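Local coordinates for putative metal-dependent phosphoesterase (Bifidobacterium adolescentis, PDB 3O0F), which acts as a metal-dependent phosphoesterase of the PHP family, holding two iron ions and one zinc ion beside bound AMP in its active site, at residues 18-23 with 261-266; 32-37 with 66-71; 74-79 with 87-92; 97-102 with 189-194. All coordinates share one frame; numbering follows the deposited sequence.

Interaction 1: 18-23 with 261-266; sequences HCHTVF and DWHGKG. With FE (Fe (III) ion), chain E; ZN (zinc ion), chain C; AMP (adenosine monophosphate), chain B; EDO (1,2-ethanediol), chain G.
His18 O is approached by two backbone N-H groups of the facing loop, Asp261 N at 2.9 Å and Trp262 N at 3.4 Å; both bonds are weak. The firm backbone link comes from His20 N, which donates almost straight to Trp262 O over 2.8 Å. Between these bonds Cys19 and Trp262 form a single beta bridge, which brings the end of strand 15-19 against the loop after strand 255-258, the two outermost strands of the sheet. Three side chains then converge on one iron: His18 NE2 at 2.2 Å, with His20 NE2 and Asp261 OD1 beside it and Glu75 of strand 70-80 as a further ligand. His18 has CG anti to its backbone N (chi1 -162°), and its ring runs alongside the Asp261 side chain, whose carboxyl carbon lies over one ring face with the planes turned 40° apart. His263 forms an offset stack on His20, centroids 4.2 Å apart and planes inclined by 18°. The zinc, bound by His263 NE2 together with Asp25 and His50, sits over the same face of His20 as that nitrogen. A little further on, Gly266 O accepts a hydrogen bond from N6 of the AMP adenine, 2.9 Å away. Second-shell bonds fix how the ligands are turned: His263 ND1 donates to Asp261 O over 2.7 Å, His18 ND1 pairs with Glu231, and Asp261 OD2 with His234. The imidazoles of His18 and His263 are thereby held with NE2 facing their metals, and the carboxylate of Asp261 is fixed likewise, so this one crossing positions ligands of both an iron and the zinc.

Interaction 2: 32-37 with 66-71; sequences TLVEQA and IGLPLL. With EDO (1,2-ethanediol), chain G.
Val34 and Ile66 lie askew to one another where two successive beta-alpha-beta crossovers of the PHP fold pack side by side: helix 30-39 meets the last residue of helix 56-66 and the turn leading into strand 70-80. The side chains meet by apolar packing alone. Val34 has CG1 anti to its backbone N (chi1 169°), and this branch does the touching, with Ile66 CD1 at 3.8 Å and Ile66 CB at 3.9 Å. It therefore rests along the flank of the isoleucine instead of on a single methyl. The same CG1 reaches Leu68 CB at 4.1 Å, so one valine branch fits between the two residues that flank Gly67. That glycine, with a phi of 82°, leaves the helix and turns the chain, and both neighbours direct their CB atoms at helix 30-39. Ile66 stretches its CD1 onward across the helix backbone, coming to 3.9 Å from Glu35 N and brushing Glu35 CB. The glutamate itself heads elsewhere, its carboxylate forming a salt bridge with Lys39. Ala37, one turn after Val34, also packs on Val45 of strand 44-47, which Leu70 touches from the start of its own strand. Leu68 O is taken by Ser63 OG of helix 56-66, which ties the turn back to the helix it has just left. Between the helix and the turn, Leu68 carries its CD2 methyl into the angle between Val34 O and Ala37 CB, 3.6 Å from each of these two atoms.

Interaction 3: 74-79 with 87-92; sequences TEITAV and MLAFQY. With FE (Fe (III) ion), chain D; FE (Fe (III) ion), chain E.
Glu75 begins its reach at CB, 4.0 Å from Leu88 CD2, its partner in a non-hydrogen-bonded pair of this antiparallel hairpin. CG follows anti to the backbone N (chi1 180°) and passes 4.1 Å from Met87 O. The chain stays extended, so CD ends up equally far from both irons, 3.1 Å, and the carboxylate bridges them: OE1 binds one at 2.2 Å, while OE2 binds the other, which His86 and His203 also hold. A water spans the same two ions. Backbone bonds on each side of Glu75 keep its strand in place; Ile76 N gives a straight 2.7 Å bond to Met87 O, and Thr74 N and O pair with Ala89. Beyond the strand end, Tyr92 OH donates to Thr74 OG1 over 2.6 Å, the oxygen lying at the edge of the phenol ring, near its plane. On the sheet face of Thr74, Ile76 CD1 packs on Ala89 CB at 3.7 Å. Strands 70-80 and 83-90 thus sit in mid-sheet, flanked by strands 44-47 and 198-201: the Glu75 face looks into the metal site, and the face of Thr74, Ile76 and Met87 is packed by helices 97-124 and 185-194.

Interaction 4: 97-102 with 189-194; sequences EHISSM and IAAVKG
Ala191 faces His98, Ile99 and Met102 in a pair of crossing helices, where the first turns of helix 97-124 meet the end of helix 185-194 on the outside of the PHP fold. The two axes pass 8.9 Å apart with an angle of 134° between their directions. A small residue sits at the crossing, which lets the backbones come close: the CA atoms of Ile99 and Ala191 are 5.6 Å apart. The tight part is the buried side. Here Ile99 adopts an uncommon first torsion (chi1 -144°) that leaves CG2 between the backbone N and the carbonyl carbon and sends CG1 toward the other helix. CG1 lies 4.1 Å from Ala191 CB, and CD1 goes on to meet Val192 CG2 at 3.7 Å. Val192 directs its CB away from helix 97-124, yet CG2 lies within reach of the isoleucine tip and also packs on Ile76 of the sheet beneath. Met102, a selenomethionine here, approaches more loosely, with SE 4.3 Å from Ala191 CB; it too leans on Ile76, and on Val188. The other side of the contact opens to solvent. There His98 lays its imidazole along the partner helix and also touches Glu187. Here a ring face meets a single methyl at the solvent edge, as close as the buried contacts but with less around it. Offset toward the rim and 3.6 Å from His98 NE2, Ala191 CB makes a CH-pi contact, 3.8 Å from the ring centroid of His98 and 21° off the normal.

In the fold
Interactions 1 and 3 form the metal-bearing core: they come from different places on one sheet, interaction 1 from a strand end and a loop, interaction 3 from a hairpin, share an iron and its bridging water, and combine backbone bonding with charged and imidazole ligands. Interactions 2 and 4 lie further out, about 18 Å and 16 Å from the chain centre, and are apolar packing, a helix on a turn in interaction 2 and helix on helix in interaction 4. Each outer contact backs an inner one. Leu33 of helix 30-39 packs on Cys19 and Trp262 of interaction 1, whereas Val192 and Met102 of interaction 4 cover Ile76 of interaction 3. Strand 70-80 serves both interactions 2 and 3.

Interaction 1: 18-23 with 261-266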
# COMPACT_ATOMS: atom_id res chain seq x y z
N HIS A 18 3.07 0.10 -7.21
CA HIS A 18 2.95 -0.15 -5.78
C HIS A 18 4.20 0.37 -5.03
O HIS A 18 5.10 -0.41 -4.71
CB HIS A 18 2.80 -1.64 -5.58
CG HIS A 18 2.26 -2.03 -4.25
ND1 HIS A 18 1.67 -3.27 -4.02
CD2 HIS A 18 2.26 -1.38 -3.06
CE1 HIS A 18 1.30 -3.33 -2.75
NE2 HIS A 18 1.65 -2.20 -2.15
N CYS A 19 4.24 1.67 -4.75
CA CYS A 19 5.43 2.32 -4.17
C CYS A 19 4.99 3.25 -3.03
O CYS A 19 4.01 3.99 -3.18
CB CYS A 19 6.19 3.12 -5.21
SG CYS A 19 6.61 2.20 -6.70
N HIS A 20 5.69 3.15 -1.89
CA HIS A 20 5.43 3.94 -0.69
C HIS A 20 6.52 4.99 -0.44
O HIS A 20 7.67 4.78 -0.80
CB HIS A 20 5.34 2.99 0.51
CG HIS A 20 4.21 2.03 0.42
ND1 HIS A 20 3.01 2.23 1.03
CD2 HIS A 20 4.10 0.84 -0.23
CE1 HIS A 20 2.20 1.23 0.75
NE2 HIS A 20 2.83 0.38 -0.02
N THR A 21 6.14 6.09 0.23
CA THR A 21 7.00 7.21 0.47
C THR A 21 6.94 7.60 1.93
O THR A 21 6.23 6.99 2.72
CB THR A 21 6.59 8.44 -0.41
OG1 THR A 21 5.42 9.08 0.13
CG2 THR A 21 6.39 8.01 -1.91
N VAL A 22 7.64 8.66 2.28
CA VAL A 22 7.53 9.28 3.60
C VAL A 22 6.12 9.73 4.02
O VAL A 22 5.89 9.90 5.21
CB VAL A 22 8.48 10.55 3.72
CG1 VAL A 22 9.96 10.12 3.75
CG2 VAL A 22 8.20 11.57 2.63
N PHE A 23 5.19 9.92 3.09
CA PHE A 23 3.79 10.19 3.47
C PHE A 23 3.09 8.98 4.09
O PHE A 23 2.00 9.11 4.67
CB PHE A 23 3.00 10.80 2.33
CG PHE A 23 3.43 12.17 1.99
CD1 PHE A 23 2.93 13.26 2.68
CD2 PHE A 23 4.37 12.38 0.99
CE1 PHE A 23 3.40 14.55 2.40
CE2 PHE A 23 4.82 13.65 0.70
CZ PHE A 23 4.31 14.73 1.41
N ASP A 261 6.19 -2.97 -4.09
CA ASP A 261 6.00 -2.64 -2.69
C ASP A 261 7.27 -1.97 -2.13
O ASP A 261 7.64 -2.20 -1.00
CB ASP A 261 5.68 -3.88 -1.87
CG ASP A 261 4.52 -3.68 -0.96
OD1 ASP A 261 4.29 -2.52 -0.57
OD2 ASP A 261 3.83 -4.67 -0.69
N TRP A 262 7.92 -1.15 -2.95
CA TRP A 262 9.06 -0.41 -2.51
C TRP A 262 8.71 0.51 -1.36
O TRP A 262 7.69 1.21 -1.38
CB TRP A 262 9.56 0.42 -3.68
CG TRP A 262 10.77 1.26 -3.51
CD1 TRP A 262 12.05 0.86 -3.56
CD2 TRP A 262 10.79 2.69 -3.43
NE1 TRP A 262 12.90 1.95 -3.48
CE2 TRP A 262 12.13 3.09 -3.46
CE3 TRP A 262 9.79 3.68 -3.36
CZ2 TRP A 262 12.51 4.41 -3.35
CZ3 TRP A 262 10.16 5.01 -3.29
CH2 TRP A 262 11.52 5.36 -3.28
N HIS A 263 9.59 0.50 -0.37
CA HIS A 263 9.53 1.42 0.75
C HIS A 263 10.91 2.06 0.93
O HIS A 263 11.27 2.47 2.04
CB HIS A 263 9.18 0.64 2.02
CG HIS A 263 7.76 0.15 2.10
ND1 HIS A 263 7.24 -0.80 1.25
CD2 HIS A 263 6.78 0.45 2.98
CE1 HIS A 263 5.99 -1.06 1.59
NE2 HIS A 263 5.69 -0.31 2.64
N GLY A 264 11.70 2.12 -0.13
CA GLY A 264 13.04 2.66 -0.04
C GLY A 264 13.92 1.78 0.83
O GLY A 264 13.93 0.55 0.69
N LYS A 265 14.58 2.40 1.80
CA LYS A 265 15.41 1.67 2.75
C LYS A 265 14.60 0.88 3.79
O LYS A 265 15.18 0.10 4.55
CB LYS A 265 16.39 2.62 3.47
CG LYS A 265 17.32 3.34 2.51
CD LYS A 265 18.38 4.17 3.23
N GLY A 266 13.28 1.06 3.84
CA GLY A 266 12.44 0.38 4.84
C GLY A 266 12.21 -1.10 4.62
O GLY A 266 11.76 -1.81 5.50
FE FE E . 2.18 -1.82 -0.04
ZN ZN C . 3.86 0.11 3.54
P AMP B . 0.38 -1.71 10.49
O1P AMP B . -0.55 -1.49 9.35
O2P AMP B . 0.56 -0.42 11.25
O3P AMP B . 0.05 -2.91 11.37
O5' AMP B . 1.82 -2.02 9.84
C5' AMP B . 2.02 -3.21 9.13
C4' AMP B . 2.68 -2.83 7.83
O4' AMP B . 4.09 -2.55 7.99
C3' AMP B . 2.54 -3.96 6.81
O3' AMP B . 1.59 -3.57 5.83
C2' AMP B . 3.95 -3.91 6.23
O2' AMP B . 4.39 -4.73 5.15
C1' AMP B . 4.63 -2.63 6.67
N9 AMP B . 6.11 -2.72 6.63
C8 AMP B . 6.91 -1.73 6.22
N7 AMP B . 8.20 -2.11 6.31
C5 AMP B . 8.23 -3.37 6.78
C6 AMP B . 9.27 -4.37 7.11
N6 AMP B . 10.60 -4.09 6.93
N1 AMP B . 8.84 -5.55 7.60
C2 AMP B . 7.55 -5.86 7.79
N3 AMP B . 6.56 -5.01 7.51
C4 AMP B . 6.83 -3.77 7.00
C1 EDO G . 15.67 1.19 -5.60
O1 EDO G . 15.07 0.06 -4.89
C2 EDO G . 16.56 2.08 -4.74
O2 EDO G . 15.80 2.96 -3.86
O HOH W 1 1.67 -3.82 0.25

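Interaction 2: 32-37 with 66-71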
# COMPACT_ATOMS: atom_id res chain seq x y z
N THR A 32 11.98 11.69 -5.19
CA THR A 32 13.00 10.62 -5.30
C THR A 32 12.44 9.39 -6.01
O THR A 32 13.09 8.82 -6.90
CB THR A 32 13.59 10.29 -3.95
OG1 THR A 32 14.30 11.45 -3.50
CG2 THR A 32 14.55 9.06 -4.01
N LEU A 33 11.20 9.03 -5.67
CA LEU A 33 10.55 7.92 -6.34
C LEU A 33 10.49 8.11 -7.85
O LEU A 33 10.85 7.21 -8.59
CB LEU A 33 9.15 7.70 -5.75
CG LEU A 33 8.16 6.81 -6.54
CD1 LEU A 33 8.68 5.34 -6.61
CD2 LEU A 33 6.83 6.87 -5.88
N VAL A 34 10.07 9.29 -8.30
CA VAL A 34 9.91 9.56 -9.72
C VAL A 34 11.24 9.59 -10.45
O VAL A 34 11.36 9.02 -11.53
CB VAL A 34 9.09 10.89 -9.97
CG1 VAL A 34 9.17 11.29 -11.43
CG2 VAL A 34 7.65 10.72 -9.43
N GLU A 35 12.21 10.27 -9.85
CA GLU A 35 13.57 10.36 -10.38
C GLU A 35 14.19 8.97 -10.54
O GLU A 35 14.75 8.65 -11.58
CB GLU A 35 14.46 11.17 -9.42
CG GLU A 35 15.98 11.10 -9.74
CD GLU A 35 16.86 10.79 -8.51
OE1 GLU A 35 16.35 10.62 -7.38
OE2 GLU A 35 18.08 10.70 -8.67
N GLN A 36 14.08 8.16 -9.50
CA GLN A 36 14.65 6.81 -9.55
C GLN A 36 13.91 5.89 -10.53
O GLN A 36 14.56 5.17 -11.28
CB GLN A 36 14.70 6.19 -8.17
CG GLN A 36 15.73 6.91 -7.24
CD GLN A 36 15.89 6.18 -5.89
OE1 GLN A 36 15.11 5.29 -5.56
NE2 GLN A 36 16.91 6.56 -5.11
N ALA A 37 12.59 5.96 -10.55
CA ALA A 37 11.81 5.15 -11.48
C ALA A 37 12.21 5.44 -12.94
O ALA A 37 12.34 4.52 -13.73
CB ALA A 37 10.28 5.37 -11.27
N ILE A 66 10.18 15.91 -14.08
CA ILE A 66 11.14 14.87 -14.50
C ILE A 66 10.73 14.21 -15.82
O ILE A 66 11.57 13.69 -16.54
CB ILE A 66 11.35 13.85 -13.34
CG1 ILE A 66 12.09 14.56 -12.20
CG2 ILE A 66 12.08 12.59 -13.78
CD1 ILE A 66 11.76 14.01 -10.80
N GLY A 67 9.44 14.24 -16.15
CA GLY A 67 8.96 13.67 -17.42
C GLY A 67 8.77 12.16 -17.31
O GLY A 67 9.29 11.40 -18.12
N LEU A 68 8.05 11.71 -16.29
CA LEU A 68 7.70 10.31 -16.18
C LEU A 68 6.24 10.24 -15.82
O LEU A 68 5.84 10.81 -14.80
CB LEU A 68 8.53 9.60 -15.10
CG LEU A 68 8.26 8.11 -14.96
CD1 LEU A 68 8.94 7.33 -16.07
CD2 LEU A 68 8.74 7.68 -13.60
N PRO A 69 5.47 9.53 -16.63
CA PRO A 69 4.06 9.27 -16.38
C PRO A 69 3.84 8.71 -14.98
O PRO A 69 4.60 7.84 -14.53
CB PRO A 69 3.71 8.20 -17.42
CG PRO A 69 4.72 8.36 -18.49
CD PRO A 69 5.95 8.84 -17.84
N LEU A 70 2.75 9.14 -14.36
CA LEU A 70 2.43 8.82 -12.97
C LEU A 70 0.99 8.36 -12.82
O LEU A 70 0.08 8.98 -13.35
CB LEU A 70 2.60 10.08 -12.17
CG LEU A 70 2.24 10.04 -10.70
CD1 LEU A 70 3.30 9.20 -10.00
CD2 LEU A 70 2.19 11.44 -10.15
N LEU A 71 0.76 7.30 -12.04
CA LEU A 71 -0.58 6.93 -11.58
C LEU A 71 -0.75 7.37 -10.13
O LEU A 71 0.18 7.23 -9.30
CB LEU A 71 -0.76 5.39 -11.76
CG LEU A 71 -1.98 4.63 -12.21
CD1 LEU A 71 -2.49 5.13 -13.55
CD2 LEU A 71 -1.63 3.10 -12.26
C1 EDO G . 15.67 1.19 -5.60
O1 EDO G . 15.07 0.06 -4.89
C2 EDO G . 16.56 2.08 -4.74
O2 EDO G . 15.80 2.96 -3.86

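Interaction 3: 74-79 with 87-92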
# COMPACT_ATOMS: atom_id res chain seq x y z
N THR A 74 -3.49 4.85 -3.76
CA THR A 74 -3.51 4.77 -2.29
C THR A 74 -3.63 3.30 -1.93
O THR A 74 -4.36 2.57 -2.60
CB THR A 74 -4.73 5.49 -1.71
OG1 THR A 74 -4.66 6.88 -1.97
CG2 THR A 74 -4.83 5.25 -0.18
N GLU A 75 -2.94 2.84 -0.89
CA GLU A 75 -3.15 1.48 -0.41
C GLU A 75 -4.05 1.57 0.82
O GLU A 75 -3.72 2.18 1.83
CB GLU A 75 -1.82 0.77 -0.08
CG GLU A 75 -2.07 -0.62 0.40
CD GLU A 75 -0.83 -1.50 0.49
OE1 GLU A 75 0.24 -0.98 0.38
OE2 GLU A 75 -0.97 -2.74 0.56
N ILE A 76 -5.23 0.99 0.70
CA ILE A 76 -6.25 1.15 1.72
C ILE A 76 -6.24 -0.08 2.62
O ILE A 76 -6.38 -1.23 2.13
CB ILE A 76 -7.65 1.33 1.11
CG1 ILE A 76 -7.64 2.48 0.10
CG2 ILE A 76 -8.71 1.57 2.23
CD1 ILE A 76 -8.94 2.68 -0.66
N THR A 77 -6.14 0.18 3.91
CA THR A 77 -6.19 -0.88 4.93
C THR A 77 -7.64 -1.35 5.10
O THR A 77 -8.53 -0.54 5.31
CB THR A 77 -5.67 -0.29 6.30
OG1 THR A 77 -4.46 0.45 6.09
CG2 THR A 77 -5.40 -1.39 7.35
N ALA A 78 -7.87 -2.65 5.02
CA ALA A 78 -9.19 -3.19 5.09
C ALA A 78 -9.18 -4.58 5.74
O ALA A 78 -8.12 -5.14 6.02
CB ALA A 78 -9.83 -3.22 3.67
N VAL A 79 -10.37 -5.10 6.02
CA VAL A 79 -10.53 -6.43 6.59
C VAL A 79 -11.71 -7.15 5.97
O VAL A 79 -12.72 -6.53 5.64
CB VAL A 79 -10.73 -6.38 8.15
CG1 VAL A 79 -11.88 -5.45 8.53
CG2 VAL A 79 -10.99 -7.78 8.69
N MSE A 87 -6.01 -2.99 -0.19
CA MSE A 87 -6.64 -2.67 -1.47
C MSE A 87 -5.89 -1.50 -2.08
O MSE A 87 -5.78 -0.46 -1.45
CB MSE A 87 -8.06 -2.21 -1.25
CG MSE A 87 -8.89 -3.19 -0.39
SE MSE A 87 -9.80 -4.55 -1.41
CE MSE A 87 -8.99 -4.45 -3.17
N LEU A 88 -5.46 -1.64 -3.32
CA LEU A 88 -4.85 -0.56 -4.06
C LEU A 88 -5.98 0.15 -4.83
O LEU A 88 -6.79 -0.51 -5.50
CB LEU A 88 -3.82 -1.14 -5.03
CG LEU A 88 -2.56 -1.78 -4.45
CD1 LEU A 88 -1.83 -2.52 -5.56
CD2 LEU A 88 -1.61 -0.78 -3.80
N ALA A 89 -6.03 1.48 -4.70
CA ALA A 89 -7.07 2.33 -5.29
C ALA A 89 -6.39 3.35 -6.15
O ALA A 89 -5.52 4.07 -5.67
CB ALA A 89 -7.85 3.04 -4.22
N PHE A 90 -6.72 3.37 -7.43
CA PHE A 90 -6.05 4.30 -8.34
C PHE A 90 -7.06 5.23 -9.02
O PHE A 90 -8.20 4.82 -9.34
CB PHE A 90 -5.32 3.53 -9.44
CG PHE A 90 -4.23 2.64 -8.93
CD1 PHE A 90 -3.01 3.17 -8.52
CD2 PHE A 90 -4.43 1.27 -8.86
CE1 PHE A 90 -2.00 2.34 -8.01
CE2 PHE A 90 -3.41 0.43 -8.40
CZ PHE A 90 -2.22 0.97 -7.97
N GLN A 91 -6.58 6.43 -9.32
CA GLN A 91 -7.27 7.37 -10.20
C GLN A 91 -8.70 7.64 -9.79
O GLN A 91 -9.63 7.53 -10.60
CB GLN A 91 -7.17 6.89 -11.67
CG GLN A 91 -5.69 6.82 -12.17
CD GLN A 91 -5.03 8.18 -12.30
OE1 GLN A 91 -4.00 8.45 -11.66
NE2 GLN A 91 -5.60 9.05 -13.14
N TYR A 92 -8.88 7.98 -8.53
CA TYR A 92 -10.20 8.35 -7.99
C TYR A 92 -10.20 9.82 -7.62
O TYR A 92 -9.13 10.43 -7.48
CB TYR A 92 -10.57 7.48 -6.80
CG TYR A 92 -9.62 7.59 -5.66
CD1 TYR A 92 -9.80 8.54 -4.68
CD2 TYR A 92 -8.54 6.72 -5.56
CE1 TYR A 92 -8.94 8.63 -3.62
CE2 TYR A 92 -7.65 6.81 -4.51
CZ TYR A 92 -7.86 7.75 -3.54
OH TYR A 92 -6.97 7.83 -2.50
FE FE D . 0.25 -4.15 1.64
FE FE E . 2.18 -1.82 -0.04
O HOH W 1 1.67 -3.82 0.25

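Interaction 4: 97-102 with 189-194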
# COMPACT_ATOMS: atom_id res chain seq x y z
N GLU A 97 -16.05 12.91 -0.60
CA GLU A 97 -16.27 13.07 0.85
C GLU A 97 -16.30 11.72 1.59
O GLU A 97 -15.85 11.65 2.74
CB GLU A 97 -17.58 13.88 1.12
CG GLU A 97 -17.96 14.12 2.63
CD GLU A 97 -19.31 14.89 2.82
OE1 GLU A 97 -19.36 16.09 2.50
OE2 GLU A 97 -20.32 14.29 3.30
N HIS A 98 -16.82 10.66 0.96
CA HIS A 98 -16.88 9.33 1.57
C HIS A 98 -15.46 8.77 1.71
O HIS A 98 -15.05 8.30 2.79
CB HIS A 98 -17.79 8.40 0.72
CG HIS A 98 -17.91 6.98 1.21
ND1 HIS A 98 -17.54 6.58 2.47
CD2 HIS A 98 -18.45 5.89 0.62
CE1 HIS A 98 -17.78 5.29 2.61
NE2 HIS A 98 -18.36 4.85 1.51
N ILE A 99 -14.68 8.85 0.65
CA ILE A 99 -13.36 8.24 0.72
C ILE A 99 -12.48 9.09 1.65
O ILE A 99 -11.77 8.56 2.49
CB ILE A 99 -12.82 7.89 -0.71
CG1 ILE A 99 -12.02 6.57 -0.66
CG2 ILE A 99 -12.11 9.04 -1.37
CD1 ILE A 99 -11.72 5.96 -1.98
N SER A 100 -12.62 10.40 1.59
CA SER A 100 -11.86 11.30 2.48
C SER A 100 -12.09 11.05 3.95
O SER A 100 -11.12 11.01 4.72
CB SER A 100 -12.18 12.78 2.20
OG SER A 100 -11.48 13.17 1.06
N SER A 101 -13.34 10.89 4.35
CA SER A 101 -13.64 10.69 5.74
C SER A 101 -13.25 9.27 6.17
O SER A 101 -12.83 9.07 7.29
CB SER A 101 -15.10 11.00 6.00
OG SER A 101 -15.88 9.89 5.69
N MSE A 102 -13.38 8.28 5.29
CA MSE A 102 -12.91 6.94 5.63
C MSE A 102 -11.39 6.91 5.90
O MSE A 102 -10.92 6.26 6.84
CB MSE A 102 -13.19 6.01 4.48
CG MSE A 102 -12.72 4.61 4.75
SE MSE A 102 -13.31 3.44 3.32
CE MSE A 102 -11.87 3.70 2.13
N ILE A 189 -14.44 -1.07 -1.37
CA ILE A 189 -14.74 -1.16 -2.80
C ILE A 189 -15.87 -0.21 -3.24
O ILE A 189 -15.74 0.46 -4.27
CB ILE A 189 -15.05 -2.59 -3.25
CG1 ILE A 189 -13.79 -3.46 -3.13
CG2 ILE A 189 -15.52 -2.59 -4.71
CD1 ILE A 189 -14.09 -4.95 -3.22
N ALA A 190 -16.95 -0.13 -2.46
CA ALA A 190 -18.00 0.81 -2.77
C ALA A 190 -17.48 2.25 -2.78
O ALA A 190 -17.92 3.03 -3.63
CB ALA A 190 -19.18 0.67 -1.78
N ALA A 191 -16.61 2.60 -1.83
CA ALA A 191 -16.11 3.95 -1.72
C ALA A 191 -15.20 4.27 -2.91
O ALA A 191 -15.28 5.37 -3.45
CB ALA A 191 -15.38 4.19 -0.38
N VAL A 192 -14.36 3.32 -3.31
CA VAL A 192 -13.41 3.58 -4.39
C VAL A 192 -14.17 3.75 -5.70
O VAL A 192 -13.95 4.73 -6.43
CB VAL A 192 -12.31 2.51 -4.51
CG1 VAL A 192 -11.49 2.76 -5.83
CG2 VAL A 192 -11.39 2.55 -3.28
N LYS A 193 -15.11 2.83 -5.97
CA LYS A 193 -15.97 2.96 -7.14
C LYS A 193 -16.82 4.23 -7.05
O LYS A 193 -17.01 4.91 -8.05
CB LYS A 193 -16.89 1.73 -7.28
CG LYS A 193 -16.20 0.41 -7.51
CD LYS A 193 -14.93 0.42 -8.39
CE LYS A 193 -15.28 0.50 -9.82
NZ LYS A 193 -14.11 0.64 -10.79
N GLY A 194 -17.31 4.56 -5.86
CA GLY A 194 -18.04 5.82 -5.69
C GLY A 194 -17.25 7.03 -6.13
O GLY A 194 -17.81 7.98 -6.72